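Local atomic coordinates of hypothetical P60 katanin (Sulfolobus acidocaldarius, PDB entry 2W2U), a protein that belongs to the AAA ATPases and acts in the archaeal cell-division machinery, its MIT domain, the part modelled here, binding an ESCRT-III peptide. Residues A[30-39]-A[75-83]. Sequence-based numbering, arbitrary orientation.
Sequences DKEGNAEEAI and RIEVLKELI
Leu79 of helix 62-81 packs as a knob into a hole made by Asp30, Ala35, Ala38 and Ile39, closing one end of the three-helix bundle of the MIT domain, where helix 11-31 turns into helix 35-55. Followed outward, its CB lies 3.7 Å from CD1 of Ile39 and faces the methyl of Ala35; the leucine and Ile39 run past each other in opposite directions. With CG anti to the carbonyl carbon (chi1 -64°), the fork reaches both neighbouring helices: CD1 touches OD2 of Asp30 at 3.6 Å and CB of Ala38 at 3.8 Å, and CD2 ends 3.6 Å from OD1 of Asp30. Ala35 and Ala38 suit their places because a lone methyl lets the leucine come close. The antiparallel helices 35-55 and 62-81 are joined by Ile39, whose CG2 meets CD1 of Ile76 at 3.5 Å. Ile83 lays its CD1 3.9 Å from CB of Ala35, covering the start of helix 35-55.

Beside this apolar patch the buried carboxylate of Asp30 needs polar partners. Tyr42 OH bonds to OD2, and Arg75 presents its guanidinium edge; apolar side chains of the bound peptide pack on Asp30 and Arg75. The Arg75-Asp30 salt bridge is side-on and the two planes nearly coplanar: NE reaches the syn lone pair of OD2 at 2.8 Å, while NH2 gives OD1 an almost straight bond of 2.9 Å (174°).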
# COMPACT_ATOMS: atom_id res chain seq x y z
N ASP A 30 -10.72 -4.21 5.48
CA ASP A 30 -11.57 -3.07 5.15
C ASP A 30 -12.98 -3.52 4.75
O ASP A 30 -13.98 -3.01 5.28
CB ASP A 30 -10.92 -2.25 4.02
CG ASP A 30 -11.48 -0.84 3.90
OD1 ASP A 30 -12.59 -0.56 4.40
OD2 ASP A 30 -10.78 -0.00 3.29
N LYS A 31 -13.06 -4.49 3.83
CA LYS A 31 -14.34 -5.00 3.34
C LYS A 31 -15.10 -5.83 4.39
O LYS A 31 -16.33 -5.96 4.31
CB LYS A 31 -14.15 -5.80 2.05
CG LYS A 31 -13.72 -4.94 0.85
CD LYS A 31 -13.64 -5.75 -0.43
CE LYS A 31 -12.93 -4.98 -1.55
NZ LYS A 31 -13.68 -3.79 -2.04
N GLU A 32 -14.38 -6.37 5.36
CA GLU A 32 -14.98 -7.06 6.50
C GLU A 32 -15.41 -6.12 7.63
O GLU A 32 -15.96 -6.56 8.64
CB GLU A 32 -14.01 -8.13 7.02
CG GLU A 32 -13.91 -9.34 6.09
CD GLU A 32 -12.71 -10.23 6.38
OE1 GLU A 32 -12.14 -10.14 7.50
OE2 GLU A 32 -12.34 -11.01 5.49
N GLY A 33 -15.16 -4.82 7.45
CA GLY A 33 -15.59 -3.80 8.41
C GLY A 33 -14.76 -3.72 9.68
O GLY A 33 -15.26 -3.34 10.74
N ASN A 34 -13.49 -4.11 9.57
CA ASN A 34 -12.53 -4.00 10.67
C ASN A 34 -11.59 -2.82 10.41
O ASN A 34 -10.49 -3.00 9.88
CB ASN A 34 -11.73 -5.30 10.81
CG ASN A 34 -11.04 -5.44 12.17
OD1 ASN A 34 -10.99 -6.54 12.73
ND2 ASN A 34 -10.51 -4.34 12.71
N ALA A 35 -12.04 -1.62 10.78
CA ALA A 35 -11.33 -0.38 10.49
C ALA A 35 -9.88 -0.37 10.98
O ALA A 35 -8.98 0.03 10.24
CB ALA A 35 -12.09 0.82 11.04
N GLU A 36 -9.66 -0.82 12.22
CA GLU A 36 -8.33 -0.82 12.83
C GLU A 36 -7.32 -1.72 12.11
O GLU A 36 -6.20 -1.29 11.82
CB GLU A 36 -8.40 -1.19 14.32
CG GLU A 36 -7.04 -1.32 15.00
CD GLU A 36 -6.17 -0.08 14.84
OE1 GLU A 36 -6.68 1.05 14.93
OE2 GLU A 36 -4.95 -0.24 14.63
N GLU A 37 -7.72 -2.97 11.86
CA GLU A 37 -6.93 -3.93 11.11
C GLU A 37 -6.68 -3.48 9.67
O GLU A 37 -5.59 -3.68 9.13
CB GLU A 37 -7.60 -5.31 11.11
CG GLU A 37 -6.84 -6.37 11.90
CD GLU A 37 -6.22 -7.42 11.00
OE1 GLU A 37 -6.99 -8.22 10.41
OE2 GLU A 37 -4.96 -7.46 10.89
N ALA A 38 -7.69 -2.87 9.06
CA ALA A 38 -7.53 -2.28 7.74
C ALA A 38 -6.47 -1.18 7.79
O ALA A 38 -5.52 -1.19 6.99
CB ALA A 38 -8.86 -1.75 7.23
N ILE A 39 -6.61 -0.26 8.75
CA ILE A 39 -5.66 0.84 8.94
C ILE A 39 -4.23 0.37 9.21
O ILE A 39 -3.30 0.87 8.58
CB ILE A 39 -6.14 1.85 10.02
CG1 ILE A 39 -7.33 2.67 9.50
CG2 ILE A 39 -5.01 2.80 10.39
CD1 ILE A 39 -8.16 3.35 10.61
N ARG A 75 -7.63 6.51 2.36
CA ARG A 75 -8.52 5.51 2.96
C ARG A 75 -8.36 5.44 4.49
O ARG A 75 -9.35 5.25 5.21
CB ARG A 75 -8.35 4.13 2.31
CG ARG A 75 -9.42 3.11 2.73
CD ARG A 75 -10.84 3.53 2.32
NE ARG A 75 -11.83 2.57 2.81
CZ ARG A 75 -13.15 2.70 2.71
NH1 ARG A 75 -13.70 3.76 2.13
NH2 ARG A 75 -13.93 1.76 3.21
N ILE A 76 -7.12 5.60 4.97
CA ILE A 76 -6.84 5.71 6.41
C ILE A 76 -7.65 6.85 7.03
O ILE A 76 -8.27 6.66 8.08
CB ILE A 76 -5.35 6.01 6.70
CG1 ILE A 76 -4.43 4.90 6.16
CG2 ILE A 76 -5.13 6.26 8.20
CD1 ILE A 76 -4.23 3.74 7.06
N GLU A 77 -7.63 8.01 6.39
CA GLU A 77 -8.29 9.20 6.91
C GLU A 77 -9.81 9.05 6.98
O GLU A 77 -10.44 9.57 7.89
CB GLU A 77 -7.88 10.47 6.13
CG GLU A 77 -6.42 10.90 6.37
CD GLU A 77 -6.00 10.86 7.86
OE1 GLU A 77 -6.51 11.71 8.64
OE2 GLU A 77 -5.18 9.99 8.24
N VAL A 78 -10.38 8.32 6.02
CA VAL A 78 -11.80 7.95 6.08
C VAL A 78 -12.08 6.99 7.25
O VAL A 78 -12.92 7.28 8.10
CB VAL A 78 -12.30 7.35 4.74
CG1 VAL A 78 -13.77 6.97 4.83
CG2 VAL A 78 -12.08 8.34 3.58
N LEU A 79 -11.35 5.87 7.30
CA LEU A 79 -11.60 4.81 8.30
C LEU A 79 -11.36 5.25 9.74
O LEU A 79 -12.02 4.78 10.66
CB LEU A 79 -10.80 3.55 7.97
CG LEU A 79 -11.13 2.81 6.67
CD1 LEU A 79 -10.07 1.74 6.38
CD2 LEU A 79 -12.51 2.19 6.71
N LYS A 80 -10.40 6.15 9.92
CA LYS A 80 -10.05 6.75 11.21
C LYS A 80 -11.25 7.40 11.90
O LYS A 80 -11.35 7.36 13.13
CB LYS A 80 -8.95 7.79 11.00
CG LYS A 80 -8.27 8.28 12.27
CD LYS A 80 -7.25 9.36 11.94
CE LYS A 80 -6.51 9.83 13.19
NZ LYS A 80 -5.22 10.50 12.84
N GLU A 81 -12.15 7.99 11.10
CA GLU A 81 -13.33 8.69 11.61
C GLU A 81 -14.40 7.75 12.15
O GLU A 81 -15.23 8.13 12.97
CB GLU A 81 -13.93 9.58 10.51
CG GLU A 81 -13.05 10.76 10.10
CD GLU A 81 -12.70 11.69 11.27
OE1 GLU A 81 -13.49 11.77 12.24
OE2 GLU A 81 -11.64 12.33 11.20
N LEU A 82 -14.39 6.52 11.65
CA LEU A 82 -15.17 5.45 12.24
C LEU A 82 -14.20 5.00 13.31
O LEU A 82 -13.01 5.27 13.20
CB LEU A 82 -15.42 4.37 11.18
CG LEU A 82 -15.63 4.88 9.75
CD1 LEU A 82 -15.60 3.76 8.73
CD2 LEU A 82 -16.92 5.70 9.61
N ILE A 83 -14.67 4.35 14.37
CA ILE A 83 -13.77 4.07 15.52
C ILE A 83 -13.05 5.34 16.00
O ILE A 83 -12.35 5.33 17.01
CB ILE A 83 -12.73 2.91 15.24
CG1 ILE A 83 -11.57 3.38 14.34
CG2 ILE A 83 -13.44 1.66 14.69
CD1 ILE A 83 -10.43 2.38 14.15